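Local coordinates for nitrogenase molybdenum-iron protein beta chain (Clostridium pasteurianum, PDB 4WES), which forms the nitrogenase molybdenum-iron protein together with the alpha chain and shares an [8Fe-7S] cluster with it, for the reduction of dinitrogen to ammonium, at residues Glu186-Phe191 with Tyr198-Asp203; Thr238-Leu241 with Ala245-Leu248. One frame throughout, in Å; residues are numbered along the deposited sequence.

Interaction 1 (Glu186-Phe191 with Tyr198-Asp203)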
ATOM      1  N   GLU B 186      -9.904 -13.163  13.170  1.00 10.43           N
ATOM      2  CA  GLU B 186     -10.132 -13.995  11.986  1.00 10.83           C
ATOM      3  C   GLU B 186     -10.261 -15.467  12.344  1.00 10.85           C
ATOM      4  O   GLU B 186     -11.121 -16.172  11.786  1.00 11.75           O
ATOM      5  CB  GLU B 186      -9.030 -13.760  10.976  1.00 10.71           C
ATOM      6  CG  GLU B 186      -9.110 -14.611   9.716  1.00 11.53           C
ATOM      7  CD  GLU B 186     -10.376 -14.456   8.884  1.00 13.95           C
ATOM      8  OE1 GLU B 186     -11.168 -13.528   9.124  1.00 15.72           O
ATOM      9  OE2 GLU B 186     -10.581 -15.309   7.990  1.00 17.14           O
ATOM     10  N   ILE B 187      -9.425 -15.955  13.251  1.00 10.52           N
ATOM     11  CA  ILE B 187      -9.535 -17.354  13.687  1.00 10.94           C
ATOM     12  C   ILE B 187     -10.889 -17.601  14.349  1.00 11.32           C
ATOM     13  O   ILE B 187     -11.541 -18.617  14.060  1.00 11.95           O
ATOM     14  CB  ILE B 187      -8.343 -17.721  14.591  1.00 11.30           C
ATOM     15  CG1 ILE B 187      -7.053 -17.727  13.760  1.00 11.99           C
ATOM     16  CG2 ILE B 187      -8.559 -19.028  15.302  1.00 12.28           C
ATOM     17  CD1 ILE B 187      -5.803 -17.532  14.590  1.00 13.52           C
ATOM     18  N   LYS B 188     -11.327 -16.666  15.194  1.00 11.24           N
ATOM     19  CA  LYS B 188     -12.653 -16.792  15.822  1.00 12.08           C
ATOM     20  C   LYS B 188     -13.747 -16.810  14.740  1.00 11.86           C
ATOM     21  O   LYS B 188     -14.698 -17.611  14.815  1.00 13.17           O
ATOM     22  CB  LYS B 188     -12.901 -15.693  16.849  1.00 12.25           C
ATOM     23  CG  LYS B 188     -12.010 -15.817  18.080  1.00 12.83           C
ATOM     24  CD  LYS B 188     -12.409 -14.910  19.211  1.00 15.69           C
ATOM     25  CE  LYS B 188     -12.227 -13.466  18.852  1.00 15.22           C
ATOM     26  NZ  LYS B 188     -12.658 -12.592  19.978  1.00 15.12           N
ATOM     27  N   ARG B 189     -13.616 -15.936  13.757  1.00 11.78           N
ATOM     28  CA  ARG B 189     -14.602 -15.848  12.693  1.00 11.74           C
ATOM     29  C   ARG B 189     -14.726 -17.182  11.960  1.00 11.89           C
ATOM     30  O   ARG B 189     -15.831 -17.630  11.598  1.00 13.31           O
ATOM     31  CB  ARG B 189     -14.234 -14.719  11.724  1.00 12.31           C
ATOM     32  CG  ARG B 189     -15.348 -14.391  10.735  1.00 13.40           C
ATOM     33  CD  ARG B 189     -14.871 -13.461   9.621  1.00 12.98           C
ATOM     34  NE  ARG B 189     -13.883 -14.087   8.755  1.00 14.22           N
ATOM     35  CZ  ARG B 189     -14.179 -14.959   7.799  1.00 16.57           C
ATOM     36  NH1 ARG B 189     -15.449 -15.291   7.537  1.00 20.00           N
ATOM     37  NH2 ARG B 189     -13.219 -15.521   7.111  1.00 17.30           N
ATOM     38  N   LEU B 190     -13.590 -17.849  11.727  1.00 11.60           N
ATOM     39  CA  LEU B 190     -13.583 -19.137  11.053  0.56 11.26           C
ATOM     40  C   LEU B 190     -14.234 -20.235  11.902  1.00 11.55           C
ATOM     41  O   LEU B 190     -15.020 -21.037  11.379  1.00 13.23           O
ATOM     42  CB  LEU B 190     -12.161 -19.507  10.641  0.56 10.22           C
ATOM     43  CG  LEU B 190     -11.588 -18.599   9.547  0.56  8.59           C
ATOM     44  CD1 LEU B 190     -10.100 -18.868   9.342  0.56  8.00           C
ATOM     45  CD2 LEU B 190     -12.302 -18.810   8.236  0.56  8.63           C
ATOM     46  N   PHE B 191     -13.916 -20.286  13.191  1.00 11.95           N
ATOM     47  CA  PHE B 191     -14.610 -21.217  14.099  1.00 12.42           C
ATOM     48  C   PHE B 191     -16.125 -20.995  14.040  1.00 13.49           C
ATOM     49  O   PHE B 191     -16.921 -21.948  13.973  1.00 14.10           O
ATOM     50  CB  PHE B 191     -14.180 -21.024  15.556  1.00 12.27           C
ATOM     51  CG  PHE B 191     -12.993 -21.861  15.998  1.00 12.37           C
ATOM     52  CD1 PHE B 191     -13.219 -23.097  16.590  1.00 13.44           C
ATOM     53  CD2 PHE B 191     -11.696 -21.432  15.839  1.00 13.02           C
ATOM     54  CE1 PHE B 191     -12.163 -23.883  16.975  1.00 13.93           C
ATOM     55  CE2 PHE B 191     -10.657 -22.200  16.250  1.00 13.65           C
ATOM     56  CZ  PHE B 191     -10.881 -23.418  16.833  1.00 13.35           C
ATOM     57  N   TYR B 198     -15.912 -22.887  20.952  1.00 13.99           N
ATOM     58  CA  TYR B 198     -14.490 -22.807  21.240  1.00 13.27           C
ATOM     59  C   TYR B 198     -14.235 -21.883  22.427  1.00 12.42           C
ATOM     60  O   TYR B 198     -15.098 -21.082  22.812  1.00 13.90           O
ATOM     61  CB  TYR B 198     -13.697 -22.288  19.994  1.00 14.09           C
ATOM     62  CG  TYR B 198     -14.064 -20.857  19.661  1.00 12.94           C
ATOM     63  CD1 TYR B 198     -15.195 -20.546  18.943  1.00 13.30           C
ATOM     64  CD2 TYR B 198     -13.329 -19.812  20.193  1.00 13.63           C
ATOM     65  CE1 TYR B 198     -15.551 -19.223  18.712  1.00 13.91           C
ATOM     66  CE2 TYR B 198     -13.677 -18.514  19.979  1.00 14.49           C
ATOM     67  CZ  TYR B 198     -14.801 -18.209  19.250  1.00 14.50           C
ATOM     68  OH  TYR B 198     -15.172 -16.898  19.066  1.00 16.21           O
ATOM     69  N   ILE B 199     -13.022 -22.008  22.966  1.00 12.34           N
ATOM     70  CA  ILE B 199     -12.478 -21.050  23.917  1.00 12.07           C
ATOM     71  C   ILE B 199     -11.123 -20.644  23.337  1.00 12.53           C
ATOM     72  O   ILE B 199     -10.254 -21.504  23.187  1.00 13.02           O
ATOM     73  CB  ILE B 199     -12.238 -21.614  25.333  1.00 13.41           C
ATOM     74  CG1 ILE B 199     -13.558 -22.115  25.946  1.00 14.86           C
ATOM     75  CG2 ILE B 199     -11.617 -20.541  26.209  1.00 13.66           C
ATOM     76  CD1 ILE B 199     -13.345 -22.966  27.178  1.00 14.52           C
ATOM     77  N   MET B 200     -10.934 -19.378  22.977  1.00 12.23           N
ATOM     78  CA  MET B 200      -9.632 -18.881  22.549  1.00 11.14           C
ATOM     79  C   MET B 200      -8.914 -18.261  23.728  1.00 10.85           C
ATOM     80  O   MET B 200      -9.520 -17.471  24.447  1.00 12.39           O
ATOM     81  CB  MET B 200      -9.780 -17.842  21.444  1.00 11.80           C
ATOM     82  CG  MET B 200      -8.433 -17.276  20.989  1.00 11.02           C
ATOM     83  SD  MET B 200      -8.527 -16.114  19.645  1.00 12.37           S
ATOM     84  CE  MET B 200      -8.759 -17.257  18.318  1.00 12.67           C
ATOM     85  N   PHE B 201      -7.643 -18.601  23.921  1.00 11.10           N
ATOM     86  CA  PHE B 201      -6.868 -17.889  24.903  1.00 10.86           C
ATOM     87  C   PHE B 201      -5.381 -17.930  24.552  1.00 10.76           C
ATOM     88  O   PHE B 201      -4.897 -18.944  24.023  1.00 10.75           O
ATOM     89  CB  PHE B 201      -7.091 -18.461  26.309  1.00 12.62           C
ATOM     90  CG  PHE B 201      -6.423 -19.755  26.584  1.00 12.78           C
ATOM     91  CD1 PHE B 201      -6.998 -20.956  26.142  1.00 14.40           C
ATOM     92  CD2 PHE B 201      -5.322 -19.826  27.412  1.00 14.03           C
ATOM     93  CE1 PHE B 201      -6.414 -22.173  26.420  1.00 15.31           C
ATOM     94  CE2 PHE B 201      -4.738 -21.055  27.717  1.00 16.15           C
ATOM     95  CZ  PHE B 201      -5.298 -22.220  27.223  1.00 17.11           C
ATOM     96  N   PRO B 202      -4.633 -16.871  24.900  1.00 10.86           N
ATOM     97  CA  PRO B 202      -5.100 -15.507  25.151  1.00 10.96           C
ATOM     98  C   PRO B 202      -5.866 -14.937  23.938  1.00 10.49           C
ATOM     99  O   PRO B 202      -5.796 -15.498  22.835  1.00 11.18           O
ATOM    100  CB  PRO B 202      -3.808 -14.704  25.391  1.00 11.84           C
ATOM    101  CG  PRO B 202      -2.739 -15.751  25.576  1.00 11.92           C
ATOM    102  CD  PRO B 202      -3.175 -16.910  24.746  1.00 11.36           C
ATOM    103  N   ASP B 203      -6.579 -13.834  24.165  1.00 10.06           N
ATOM    104  CA  ASP B 203      -7.315 -13.166  23.084  1.00 10.39           C
ATOM    105  C   ASP B 203      -7.250 -11.672  23.326  1.00  9.73           C
ATOM    106  O   ASP B 203      -7.925 -11.166  24.198  1.00 10.37           O
ATOM    107  CB  ASP B 203      -8.763 -13.677  23.059  1.00 11.58           C
ATOM    108  CG  ASP B 203      -9.597 -12.981  22.022  1.00 10.80           C
ATOM    109  OD1 ASP B 203      -9.054 -12.258  21.168  1.00 11.40           O
ATOM    110  OD2 ASP B 203     -10.845 -13.175  22.057  1.00 12.13           O
TER

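Interaction 2 (Thr238-Leu241 with Ala245-Leu248)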
ATOM      1  N   THR B 238      -7.494 -29.281  22.418  1.00 13.06           N
ATOM      2  CA  THR B 238      -6.823 -27.999  22.253  1.00 12.67           C
ATOM      3  C   THR B 238      -6.098 -27.996  20.910  1.00 13.49           C
ATOM      4  O   THR B 238      -5.328 -28.902  20.632  1.00 14.45           O
ATOM      5  CB  THR B 238      -5.812 -27.757  23.394  1.00 13.36           C
ATOM      6  OG1 THR B 238      -6.476 -27.791  24.664  1.00 14.14           O
ATOM      7  CG2 THR B 238      -5.081 -26.437  23.197  1.00 13.85           C
ATOM      8  N   LEU B 239      -6.326 -26.952  20.120  1.00 12.67           N
ATOM      9  CA  LEU B 239      -5.505 -26.703  18.927  1.00 12.37           C
ATOM     10  C   LEU B 239      -4.436 -25.690  19.292  1.00 11.88           C
ATOM     11  O   LEU B 239      -4.736 -24.570  19.741  1.00 12.95           O
ATOM     12  CB  LEU B 239      -6.352 -26.188  17.773  1.00 13.92           C
ATOM     13  CG  LEU B 239      -7.395 -27.177  17.246  1.00 16.85           C
ATOM     14  CD1 LEU B 239      -8.153 -26.640  16.048  1.00 18.94           C
ATOM     15  CD2 LEU B 239      -6.769 -28.529  16.912  1.00 17.71           C
ATOM     16  N   SER B 240      -3.176 -26.104  19.123  1.00 12.11           N
ATOM     17  CA  SER B 240      -2.010 -25.256  19.405  1.00 11.63           C
ATOM     18  C   SER B 240      -1.527 -24.686  18.080  1.00 11.16           C
ATOM     19  O   SER B 240      -1.006 -25.436  17.256  1.00 12.08           O
ATOM     20  CB  SER B 240      -0.934 -26.158  20.027  1.00 12.86           C
ATOM     21  OG  SER B 240       0.227 -25.396  20.237  1.00 14.02           O
ATOM     22  N   LEU B 241      -1.742 -23.387  17.851  1.00 10.48           N
ATOM     23  CA  LEU B 241      -1.369 -22.787  16.586  1.00 11.19           C
ATOM     24  C   LEU B 241      -0.007 -22.148  16.740  1.00 10.71           C
ATOM     25  O   LEU B 241       0.133 -21.126  17.435  1.00 10.82           O
ATOM     26  CB  LEU B 241      -2.373 -21.745  16.147  1.00 10.93           C
ATOM     27  CG  LEU B 241      -3.836 -22.178  16.049  1.00 12.10           C
ATOM     28  CD1 LEU B 241      -4.692 -21.106  15.414  1.00 13.23           C
ATOM     29  CD2 LEU B 241      -4.053 -23.491  15.329  1.00 14.17           C
ATOM     30  N   ALA B 245       5.012 -20.659  20.214  1.00  9.67           N
ATOM     31  CA  ALA B 245       4.209 -19.852  21.105  1.00  9.77           C
ATOM     32  C   ALA B 245       3.217 -20.680  21.937  1.00 10.20           C
ATOM     33  O   ALA B 245       2.869 -20.263  23.046  1.00 10.72           O
ATOM     34  CB  ALA B 245       3.433 -18.797  20.321  1.00 10.11           C
ATOM     35  N   SER B 246       2.711 -21.764  21.367  1.00 10.46           N
ATOM     36  CA  SER B 246       1.479 -22.338  21.869  1.00 10.87           C
ATOM     37  C   SER B 246       1.598 -23.753  22.461  1.00 11.11           C
ATOM     38  O   SER B 246       0.735 -24.164  23.256  1.00 11.76           O
ATOM     39  CB  SER B 246       0.426 -22.357  20.758  1.00 10.88           C
ATOM     40  OG  SER B 246       0.225 -21.042  20.262  1.00 11.08           O
ATOM     41  N   ASP B 247       2.636 -24.515  22.082  1.00 11.05           N
ATOM     42  CA  ASP B 247       2.677 -25.912  22.503  1.00 11.45           C
ATOM     43  C   ASP B 247       2.850 -26.057  23.995  1.00 12.21           C
ATOM     44  O   ASP B 247       2.278 -26.974  24.576  1.00 12.91           O
ATOM     45  CB  ASP B 247       3.803 -26.673  21.807  1.00 12.35           C
ATOM     46  CG  ASP B 247       3.414 -27.333  20.527  1.00 14.37           C
ATOM     47  OD1 ASP B 247       2.297 -27.159  20.031  1.00 16.16           O
ATOM     48  OD2 ASP B 247       4.291 -28.081  19.994  1.00 16.77           O
ATOM     49  N   LEU B 248       3.639 -25.205  24.642  1.00 11.38           N
ATOM     50  CA  LEU B 248       3.879 -25.394  26.066  1.00 12.67           C
ATOM     51  C   LEU B 248       2.560 -25.342  26.831  1.00 11.92           C
ATOM     52  O   LEU B 248       2.273 -26.184  27.683  1.00 12.94           O
ATOM     53  CB  LEU B 248       4.877 -24.387  26.600  1.00 12.99           C
ATOM     54  CG  LEU B 248       5.189 -24.531  28.094  1.00 13.33           C
ATOM     55  CD1 LEU B 248       5.873 -25.833  28.420  1.00 15.72           C
ATOM     56  CD2 LEU B 248       6.051 -23.364  28.572  1.00 14.59           C
TER

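Interaction 1 (Glu186-Phe191 with Tyr198-Asp203)
K188 and D203 form the polar part of this contact. K188 NZ donates to D203 OD2 at 2.8 Å in a salt bridge. The ammonium meets the syn lone pair of that oxygen, on the side of OD1. The two side chains approach from opposite directions. K188 CG stands anti to its own carbonyl carbon (chi1 -68°), and a bend at chi3 brings the amine to the carboxylate. S205 OG bonds to both K188 NZ and D203 OD1, so one hydroxyl ties the two ends of the ion pair together.

The rest of the contact is mostly van der Waals packing. The K188 chain crosses Y198 at about a right angle. Its methylenes lie against the ring end and hydroxyl of Y198, with K188 CB 3.4 Å from Y198 OH. That hydroxyl is hydrogen-bonded to E192, one helical turn after K188. M200 closes the other flank. Its CE lies 3.5 Å from I187 CG2 and 3.6 Å from K188 CG, so the methyl touches two neighbouring helix side chains.

The aromatic pair is F191 with Y198. Their ring centroids are 5.0 Å apart and their planes are inclined at 40°. The closest atoms are F191 CD1 and Y198 CB, at 3.5 Å.

Helix and strand run antiparallel, at 177°, with their axes 10.1 Å apart. This is the packing of a helix on the strand that follows it in a right-handed beta-alpha-beta unit, here 172-175, 181-193 and 198-200, within a Rossmann-like parallel sheet.

Interaction 2 (Thr238-Leu241 with Ala245-Leu248)
D247 OD1 is held by two hydroxyls. S240 OG donates to it at 2.7 Å, and T263 OG1 of strand 261-264 is its second hydrogen-bonding partner. The contact is the turn from strand to helix in a beta-alpha-beta unit: strand 237-241, helix 243-257, strand 261-264. One carboxylate oxygen on the helix therefore links to both strands of the unit, which are neighbours in the parallel sheet.

S240 reaches D247 OD1 on its anti lone pair, away from OD2. S240 OG lies anti to its backbone nitrogen (chi1 177°), and its side chain leaves the backbone toward the helix. The hydroxyl is pressed against the first turn. S240 OG is 3.1 Å from S246 CB and equally close to S246 C. D247 N and S246 O are also close, but their angles rule out hydrogen bonds. The two buried side chains S240 and S246 are small, and their CA atoms come within 5.2 Å, so helix and strand lie close here.

The L241 side chain points away from the helix and packs on V174 and L264, in the strands on either side of its own.

The second polar link runs the other way, from helix to strand backbone, through S246. Its hydroxyl is weakly hydrogen-bonded to I175 O of strand 172-175. S246 OG also donates to L241 O, at the end of strand 237-241, in a bond 2.8 Å long, so the start of the helix touches two neighbouring strands through this one side chain. The donor lies 52° above the carbonyl plane of L241, with a C=O...donor angle of 126°.

Both contacts are buried and rest on the same parallel sheet, ordered 198-200, 172-175, 237-241, 261-264. Their centres are about 13 Å apart. Interaction 1 involves an outermost strand, and interaction 2 an inner one. Each lies in its own beta-alpha-beta unit: the closing half in interaction 1, the opening half in interaction 2. Interaction 1 packs a helix on the strand after it, mainly by apolar and aromatic side chains with one salt bridge. Interaction 2 joins a strand to the helix after it, over a short turn, by two hydroxyl bonds. They meet directly: I187 CD1 packs on L241 CD1 at 3.8 Å, and F191 lies against L239.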